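Local coordinates for protein glycerophosphodiester phosphodiesterase (Cytophaga hutchinsonii ATCC 33406, PDB 3CH0) that belongs to the glycerophosphodiester phosphodiesterase family, whose members are built on a TIM-barrel fold, at residues E142-D147 and D177-E182; F154-V159 and S186-I191. All blocks are in the same frame, centred on the assembly; numbering follows the deposited sequence. Where two conformers were deposited one is given.

Interaction 1. Residues E142-D147 and D177-E182; sequences EGDNID and DVRALE
Asp-144 and Arg-179 carry this contact alone, joined by a salt bridge whose two side chains come at each other from opposite directions. The guanidinium presents its end, NH1 and NH2, to the two carboxylate oxygens: NH1 of Arg-179 reaches OD2 of Asp-144 at 2.8 Å and NH2 of Arg-179 reaches OD1 of Asp-144 at 3.0 Å. Both bonds are nearly straight and meet the oxygens on their syn sides. The oxygens lie near the guanidinium plane, while the carboxylate is tilted against it, the two planes being 17° apart in this bidentate pairing. Arginine suits the place because its long chain can span the gap and still offer a second edge.

That second edge belongs to Asp-177. Side-on, NE of Arg-179 donates to OD1 of Asp-177 at 3.1 Å and NH2 of Arg-179 to OD2 of Asp-177 at 2.9 Å, each oxygen accepting through its syn lone pair. A bend in the arginine chain at chi3 (-55°) turns NE and NH2 to face this carboxylate. NH2 thus serves both aspartates, and the group is held flat and fixed in rotation between two carboxylates.

In the TIM-barrel fold of this family, the loop after strand 132-137 is thereby tied to the start of helix 178-187, beyond the next strand, 171-175. Asp-177 is the N-cap of that helix.

The capping bond runs from the backbone N of Arg-179 to OD1 of Asp-177, which it meets from above the carboxylate plane. Ser-139 OG also bonds to OD2 of Asp-177, fixing the aspartate that positions the arginine. OD1 of Asp-144 and OD2 of Asp-177 lie 5.5 Å apart, a repulsion the shared guanidinium probably offsets.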
ATOM      1  N   GLU A 142      18.261   2.579  -6.292  1.00 13.52           N
ATOM      2  CA  GLU A 142      19.278   3.249  -5.477  1.00 16.26           C
ATOM      3  C   GLU A 142      19.322   2.691  -4.070  1.00 16.13           C
ATOM      4  O   GLU A 142      20.364   2.817  -3.398  1.00 17.13           O
ATOM      5  CB  GLU A 142      19.016   4.756  -5.451  1.00 18.56           C
ATOM      6  CG  GLU A 142      19.141   5.449  -6.833  1.00 23.86           C
ATOM      7  CD  GLU A 142      17.896   5.389  -7.769  1.00 31.50           C
ATOM      8  OE1 GLU A 142      16.798   4.888  -7.382  1.00 19.36           O
ATOM      9  OE2 GLU A 142      18.029   5.926  -8.910  1.00 27.75           O
ATOM     10  N   GLY A 143      18.236   2.057  -3.615  1.00 13.45           N
ATOM     11  CA  GLY A 143      18.174   1.520  -2.268  1.00 14.04           C
ATOM     12  C   GLY A 143      18.720   0.141  -1.998  1.00 13.62           C
ATOM     13  O   GLY A 143      18.881  -0.264  -0.870  1.00 14.35           O
ATOM     14  N   ASP A 144      18.966  -0.620  -3.084  1.00 11.46           N
ATOM     15  CA  ASP A 144      19.432  -1.972  -2.938  1.00 13.15           C
ATOM     16  C   ASP A 144      20.684  -2.009  -2.046  1.00 13.07           C
ATOM     17  O   ASP A 144      21.659  -1.269  -2.247  1.00 15.04           O
ATOM     18  CB  ASP A 144      19.842  -2.603  -4.273  1.00 14.31           C
ATOM     19  CG  ASP A 144      18.682  -2.926  -5.208  1.00 16.87           C
ATOM     20  OD1 ASP A 144      17.495  -2.615  -4.941  1.00 14.05           O
ATOM     21  OD2 ASP A 144      18.983  -3.523  -6.286  1.00 12.59           O
ATOM     22  N   ASN A 145      20.637  -2.910  -1.064  1.00 15.44           N
ATOM     23  CA  ASN A 145      21.700  -3.149  -0.073  1.00 17.17           C
ATOM     24  C   ASN A 145      21.840  -2.080   0.986  1.00 20.09           C
ATOM     25  O   ASN A 145      22.635  -2.242   1.931  1.00 26.00           O
ATOM     26  CB  ASN A 145      23.106  -3.340  -0.738  1.00 19.72           C
ATOM     27  CG  ASN A 145      24.187  -3.863   0.272  1.00 18.77           C
ATOM     28  OD1 ASN A 145      24.094  -4.969   0.752  1.00 26.36           O
ATOM     29  ND2 ASN A 145      25.218  -3.026   0.566  1.00 29.90           N
ATOM     30  N   ILE A 146      21.133  -0.981   0.842  1.00 16.38           N
ATOM     31  CA  ILE A 146      21.254   0.150   1.782  1.00 17.89           C
ATOM     32  C   ILE A 146      19.940   0.248   2.564  1.00 17.49           C
ATOM     33  O   ILE A 146      19.966   0.229   3.806  1.00 16.13           O
ATOM     34  CB  ILE A 146      21.564   1.518   1.082  1.00 19.06           C
ATOM     35  CG1 ILE A 146      22.902   1.438   0.349  1.00 25.86           C
ATOM     36  CG2 ILE A 146      21.551   2.709   2.073  1.00 20.25           C
ATOM     37  CD1 ILE A 146      23.182   2.689  -0.514  1.00 23.26           C
ATOM     38  N   ASP A 147      18.832   0.364   1.842  1.00 14.54           N
ATOM     39  CA  ASP A 147      17.481   0.601   2.406  1.00 12.00           C
ATOM     40  C   ASP A 147      16.635  -0.643   2.445  1.00 12.68           C
ATOM     41  O   ASP A 147      15.616  -0.653   3.148  1.00 11.96           O
ATOM     42  CB  ASP A 147      16.804   1.673   1.621  1.00 14.29           C
ATOM     43  CG  ASP A 147      17.594   2.979   1.640  1.00 21.06           C
ATOM     44  OD1 ASP A 147      18.105   3.340   2.721  1.00 21.13           O
ATOM     45  OD2 ASP A 147      17.728   3.607   0.566  1.00 31.18           O
ATOM     46  N   ASP A 177       8.417  -0.221  -8.836  1.00 10.92           N
ATOM     47  CA  ASP A 177       9.738  -0.737  -9.277  1.00  9.19           C
ATOM     48  C   ASP A 177       9.465  -1.824 -10.288  1.00 11.15           C
ATOM     49  O   ASP A 177       9.065  -2.911  -9.913  1.00 12.03           O
ATOM     50  CB  ASP A 177      10.516  -1.275  -8.086  1.00 10.00           C
ATOM     51  CG  ASP A 177      11.949  -1.622  -8.410  1.00 11.99           C
ATOM     52  OD1 ASP A 177      12.307  -1.695  -9.614  1.00 11.79           O
ATOM     53  OD2 ASP A 177      12.695  -1.808  -7.450  1.00 11.77           O
ATOM     54  N   VAL A 178       9.653  -1.528 -11.591  1.00  9.84           N
ATOM     55  CA  VAL A 178       9.438  -2.529 -12.634  1.00  9.44           C
ATOM     56  C   VAL A 178      10.240  -3.809 -12.409  1.00  9.01           C
ATOM     57  O   VAL A 178       9.826  -4.879 -12.806  1.00 11.82           O
ATOM     58  CB  VAL A 178       9.668  -1.934 -14.030  1.00 10.79           C
ATOM     59  CG1 VAL A 178       8.566  -0.911 -14.348  1.00 13.86           C
ATOM     60  CG2 VAL A 178      11.081  -1.347 -14.182  1.00 12.11           C
ATOM     61  N   ARG A 179      11.376  -3.718 -11.739  1.00  9.37           N
ATOM     62  CA  ARG A 179      12.212  -4.897 -11.484  1.00  9.98           C
ATOM     63  C   ARG A 179      11.481  -5.846 -10.565  1.00  8.87           C
ATOM     64  O   ARG A 179      11.604  -7.082 -10.692  1.00 10.35           O
ATOM     65  CB  ARG A 179      13.507  -4.504 -10.801  1.00 10.91           C
ATOM     66  CG  ARG A 179      14.390  -3.458 -11.565  1.00 10.58           C
ATOM     67  CD  ARG A 179      15.625  -3.079 -10.773  1.00 10.37           C
ATOM     68  NE  ARG A 179      15.247  -2.608  -9.426  1.00 11.89           N
ATOM     69  CZ  ARG A 179      16.042  -2.597  -8.370  1.00  9.69           C
ATOM     70  NH1 ARG A 179      17.303  -2.991  -8.463  1.00 10.62           N
ATOM     71  NH2 ARG A 179      15.571  -2.232  -7.177  1.00  9.46           N
ATOM     72  N   ALA A 180      10.828  -5.314  -9.533  1.00 10.35           N
ATOM     73  CA  ALA A 180      10.092  -6.158  -8.589  1.00 10.31           C
ATOM     74  C   ALA A 180       8.889  -6.793  -9.338  1.00 11.10           C
ATOM     75  O   ALA A 180       8.594  -7.988  -9.164  1.00 11.22           O
ATOM     76  CB  ALA A 180       9.584  -5.336  -7.391  1.00 11.13           C
ATOM     77  N   LEU A 181       8.204  -6.040 -10.230  1.00 10.98           N
ATOM     78  CA  LEU A 181       7.097  -6.621 -10.996  1.00  9.42           C
ATOM     79  C   LEU A 181       7.565  -7.755 -11.938  1.00  9.74           C
ATOM     80  O   LEU A 181       6.936  -8.782 -12.052  1.00 12.68           O
ATOM     81  CB  LEU A 181       6.326  -5.537 -11.720  1.00 10.40           C
ATOM     82  CG  LEU A 181       5.737  -4.446 -10.842  1.00 12.75           C
ATOM     83  CD1 LEU A 181       5.177  -3.309 -11.724  1.00 12.06           C
ATOM     84  CD2 LEU A 181       4.708  -5.044  -9.881  1.00 11.06           C
ATOM     85  N   GLU A 182       8.697  -7.527 -12.602  1.00 11.21           N
ATOM     86  CA  GLU A 182       9.226  -8.562 -13.504  1.00 10.59           C
ATOM     87  C   GLU A 182       9.579  -9.825 -12.736  1.00  9.63           C
ATOM     88  O   GLU A 182       9.320 -10.971 -13.190  1.00 11.94           O
ATOM     89  CB  GLU A 182      10.448  -8.066 -14.284  1.00 12.01           C
ATOM     90  CG  GLU A 182      10.157  -6.958 -15.268  1.00 12.47           C
ATOM     91  CD  GLU A 182       9.380  -7.328 -16.502  1.00 14.07           C
ATOM     92  OE1 GLU A 182       9.076  -8.527 -16.768  1.00 15.64           O
ATOM     93  OE2 GLU A 182       9.057  -6.374 -17.282  1.00 15.08           O
TER

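Interaction 2. Residues F154-V159 and S186-I191; sequences FCDLVV and SQYPDI. With EDO (1,2-ethanediol), chain K.
Tyr-188 reaches across to both Asp-156 and Val-159, just where helix 178-187 ends. Gln-187, the residue before it, sets its CB against one face of the tyrosine ring, toward the rim.

Tyr-188 is the first residue to leave helical geometry, and its ring projects toward helix 151-164. Val-159 covers the face opposite Gln-187: its CG1 sits 3.7 Å from the ring centroid and 8° off the normal, a CH-pi contact over the middle of the ring. This methyl stands anti to the backbone N (chi1 170°), which leaves CG2 of Val-159 to rest on CD2 of Tyr-188 at 3.7 Å. Valine suits the spot because one methyl covers the middle of the ring while the other touches its CD2 side and still reaches CD1 of Ile-191. At the rim, OH of Tyr-188 donates to OD1 of Asp-156 at 2.6 Å, a short bond that arrives 57° out of the carboxylate plane; ring and carboxylate stand almost perpendicular. Tyr-183 OH also bonds to this oxygen, so two phenols grip it.

Helices 151-164 and 178-187 are neighbours on the outside of the TIM barrel, flanking strand 171-175, and Tyr-188 bridges them as the chain turns toward strand 192-197. A type I beta turn from Tyr-188 to Ile-191 makes that reversal, with Pro-189 and Asp-190 at its corner.

Ile-191 follows, buried, its CD1 lying 4.0 Å from Val-159 CG2; Met-184 packs on both residues. On the helix 151-164 side, a 1,2-ethanediol lies against CB of Asp-156 and CD2 of Leu-157, with a weak bond to the backbone O of Asp-156.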
ATOM      1  N   PHE A 154      13.947  -9.427  -1.316  1.00 10.83           N
ATOM      2  CA  PHE A 154      12.809  -8.589  -0.894  1.00 10.65           C
ATOM      3  C   PHE A 154      11.534  -9.333  -1.277  1.00 11.35           C
ATOM      4  O   PHE A 154      10.628  -9.530  -0.476  1.00 11.03           O
ATOM      5  CB  PHE A 154      12.942  -7.210  -1.550  1.00 10.06           C
ATOM      6  CG  PHE A 154      12.191  -6.067  -0.882  1.00  8.45           C
ATOM      7  CD1 PHE A 154      11.017  -6.267  -0.157  1.00  9.53           C
ATOM      8  CD2 PHE A 154      12.631  -4.768  -1.098  1.00 10.35           C
ATOM      9  CE1 PHE A 154      10.325  -5.226   0.375  1.00 10.84           C
ATOM     10  CE2 PHE A 154      11.929  -3.680  -0.546  1.00 11.67           C
ATOM     11  CZ  PHE A 154      10.771  -3.927   0.190  1.00 11.28           C
ATOM     12  N   CYS A 155      11.439  -9.739  -2.539  1.00 11.57           N
ATOM     13  CA  CYS A 155      10.216 -10.384  -3.004  1.00 10.30           C
ATOM     14  C   CYS A 155       9.999 -11.753  -2.361  1.00 12.32           C
ATOM     15  O   CYS A 155       8.894 -12.145  -2.022  1.00 12.97           O
ATOM     16  CB  CYS A 155      10.195 -10.527  -4.545  1.00 14.11           C
ATOM     17  SG  CYS A 155      10.101  -8.929  -5.399  1.00 12.05           S
ATOM     18  N   ASP A 156      11.082 -12.511  -2.242  1.00 13.30           N
ATOM     19  CA  ASP A 156      10.939 -13.857  -1.690  1.00 12.93           C
ATOM     20  C   ASP A 156      10.472 -13.782  -0.243  1.00 12.51           C
ATOM     21  O   ASP A 156       9.670 -14.598   0.166  1.00 14.03           O
ATOM     22  CB  ASP A 156      12.269 -14.589  -1.740  1.00 14.20           C
ATOM     23  CG  ASP A 156      12.678 -14.991  -3.156  1.00 10.97           C
ATOM     24  OD1 ASP A 156      11.869 -14.942  -4.075  1.00 12.26           O
ATOM     25  OD2 ASP A 156      13.869 -15.407  -3.253  1.00 12.94           O
ATOM     26  N   LEU A 157      10.988 -12.864   0.540  1.00  9.91           N
ATOM     27  CA  LEU A 157      10.561 -12.759   1.948  1.00 10.22           C
ATOM     28  C   LEU A 157       9.063 -12.420   2.028  1.00 13.34           C
ATOM     29  O   LEU A 157       8.322 -12.981   2.861  1.00 13.51           O
ATOM     30  CB  LEU A 157      11.336 -11.701   2.683  1.00 12.24           C
ATOM     31  CG  LEU A 157      12.793 -12.049   2.949  1.00 12.41           C
ATOM     32  CD1 LEU A 157      13.585 -10.834   3.401  1.00 12.14           C
ATOM     33  CD2 LEU A 157      12.965 -13.233   3.976  1.00 13.46           C
ATOM     34  N   VAL A 158       8.597 -11.505   1.180  1.00 10.94           N
ATOM     35  CA  VAL A 158       7.155 -11.161   1.161  1.00 10.12           C
ATOM     36  C   VAL A 158       6.328 -12.360   0.758  1.00 11.53           C
ATOM     37  O   VAL A 158       5.289 -12.651   1.386  1.00 12.97           O
ATOM     38  CB  VAL A 158       6.908  -9.928   0.221  1.00  9.51           C
ATOM     39  CG1 VAL A 158       5.418  -9.672  -0.108  1.00 11.29           C
ATOM     40  CG2 VAL A 158       7.591  -8.718   0.870  1.00 10.59           C
ATOM     41  N   VAL A 159       6.744 -13.027  -0.324  1.00 10.88           N
ATOM     42  CA  VAL A 159       5.985 -14.127  -0.870  1.00 10.98           C
ATOM     43  C   VAL A 159       5.921 -15.328   0.111  1.00 12.33           C
ATOM     44  O   VAL A 159       4.861 -15.973   0.183  1.00 13.13           O
ATOM     45  CB  VAL A 159       6.472 -14.507  -2.270  1.00 13.63           C
ATOM     46  CG1 VAL A 159       5.813 -15.843  -2.697  1.00 11.68           C
ATOM     47  CG2 VAL A 159       6.172 -13.367  -3.254  1.00 10.73           C
ATOM     48  N   SER A 186       7.744 -13.526 -13.174  0.50 12.48           N
ATOM     49  CA  SER A 186       8.424 -14.739 -13.644  0.50 13.45           C
ATOM     50  C   SER A 186       8.580 -15.831 -12.585  0.50 14.49           C
ATOM     51  O   SER A 186       8.618 -17.019 -12.958  0.50 13.19           O
ATOM     52  CB  SER A 186       9.777 -14.410 -14.214  0.50 15.07           C
ATOM     53  OG  SER A 186      10.666 -14.021 -13.202  0.50 13.64           O
ATOM     54  N   GLN A 187       8.707 -15.461 -11.296  1.00 12.92           N
ATOM     55  CA  GLN A 187       8.868 -16.430 -10.239  1.00 13.57           C
ATOM     56  C   GLN A 187       7.569 -16.901  -9.576  1.00 17.19           C
ATOM     57  O   GLN A 187       7.436 -18.073  -9.142  1.00 16.83           O
ATOM     58  CB  GLN A 187       9.823 -15.898  -9.173  1.00 12.89           C
ATOM     59  CG  GLN A 187      11.195 -15.540  -9.714  1.00 17.68           C
ATOM     60  CD  GLN A 187      11.795 -16.648 -10.604  1.00 24.14           C
ATOM     61  OE1 GLN A 187      11.954 -17.801 -10.168  1.00 22.81           O
ATOM     62  NE2 GLN A 187      12.050 -16.320 -11.868  1.00 19.12           N
ATOM     63  N   TYR A 188       6.607 -15.984  -9.484  1.00 13.52           N
ATOM     64  CA  TYR A 188       5.357 -16.225  -8.764  1.00 14.25           C
ATOM     65  C   TYR A 188       4.162 -15.765  -9.573  1.00 13.63           C
ATOM     66  O   TYR A 188       3.413 -14.889  -9.163  1.00 14.41           O
ATOM     67  CB  TYR A 188       5.389 -15.515  -7.390  1.00 13.64           C
ATOM     68  CG  TYR A 188       6.588 -15.866  -6.579  1.00 12.19           C
ATOM     69  CD1 TYR A 188       6.788 -17.173  -6.100  1.00 14.35           C
ATOM     70  CD2 TYR A 188       7.536 -14.919  -6.301  1.00 13.19           C
ATOM     71  CE1 TYR A 188       7.905 -17.510  -5.358  1.00 14.86           C
ATOM     72  CE2 TYR A 188       8.664 -15.208  -5.585  1.00 14.77           C
ATOM     73  CZ  TYR A 188       8.860 -16.539  -5.072  1.00 13.31           C
ATOM     74  OH  TYR A 188      10.019 -16.802  -4.379  1.00 15.60           O
ATOM     75  N   PRO A 189       3.961 -16.342 -10.764  1.00 16.17           N
ATOM     76  CA  PRO A 189       2.917 -15.879 -11.697  1.00 17.55           C
ATOM     77  C   PRO A 189       1.493 -15.986 -11.203  1.00 16.75           C
ATOM     78  O   PRO A 189       0.612 -15.390 -11.820  1.00 20.40           O
ATOM     79  CB  PRO A 189       3.116 -16.776 -12.921  1.00 17.11           C
ATOM     80  CG  PRO A 189       3.815 -17.935 -12.381  1.00 16.66           C
ATOM     81  CD  PRO A 189       4.699 -17.502 -11.306  1.00 17.62           C
ATOM     82  N   ASP A 190       1.264 -16.707 -10.100  1.00 16.81           N
ATOM     83  CA  ASP A 190      -0.087 -16.836  -9.557  1.00 19.11           C
ATOM     84  C   ASP A 190      -0.521 -15.637  -8.699  1.00 18.21           C
ATOM     85  O   ASP A 190      -1.707 -15.544  -8.278  1.00 20.59           O
ATOM     86  CB  ASP A 190      -0.318 -18.145  -8.798  1.00 20.36           C
ATOM     87  CG  ASP A 190       0.665 -18.388  -7.663  1.00 29.88           C
ATOM     88  OD1 ASP A 190       1.775 -17.806  -7.642  1.00 36.49           O
ATOM     89  OD2 ASP A 190       0.331 -19.260  -6.807  1.00 32.66           O
ATOM     90  N   ILE A 191       0.407 -14.712  -8.423  1.00 14.89           N
ATOM     91  CA  ILE A 191       0.055 -13.560  -7.595  1.00 12.42           C
ATOM     92  C   ILE A 191      -0.199 -12.354  -8.485  1.00 13.28           C
ATOM     93  O   ILE A 191       0.635 -11.989  -9.291  1.00 12.57           O
ATOM     94  CB  ILE A 191       1.134 -13.249  -6.583  1.00 12.88           C
ATOM     95  CG1 ILE A 191       1.319 -14.431  -5.623  1.00 14.90           C
ATOM     96  CG2 ILE A 191       0.824 -11.894  -5.844  1.00 14.28           C
ATOM     97  CD1 ILE A 191       2.541 -14.273  -4.721  1.00 13.23           C
TER
HETATM   98  C1  EDO K 281      14.521 -16.365   2.180  1.00 43.20           C
HETATM   99  O1  EDO K 281      14.817 -17.682   1.709  1.00 49.76           O
HETATM  100  C2  EDO K 281      13.361 -15.873   1.338  1.00 40.68           C
HETATM  101  O2  EDO K 281      12.126 -16.555   1.667  1.00 33.33           O

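In the fold
Both contacts use helix 178-187, interaction 1 at its start and interaction 2 at its end, and their centres lie about 14 Å apart. Their chemistry follows their place. Interaction 1 is a surface contact between a loop and a helix start, made wholly by charged groups and burying little area. Interaction 2 is partly buried: Val-159 packs between the tyrosine ring and Ile-191, while the tyrosine keeps its hydroxyl on a carboxylate. Between them Ala-180 CB meets Cys-155 SG at 4.1 Å, so the two are continuous through the interface with helix 151-164. Helix 178-187 is thus held at its start by the loop after strand 132-137 and at its end by helix 151-164.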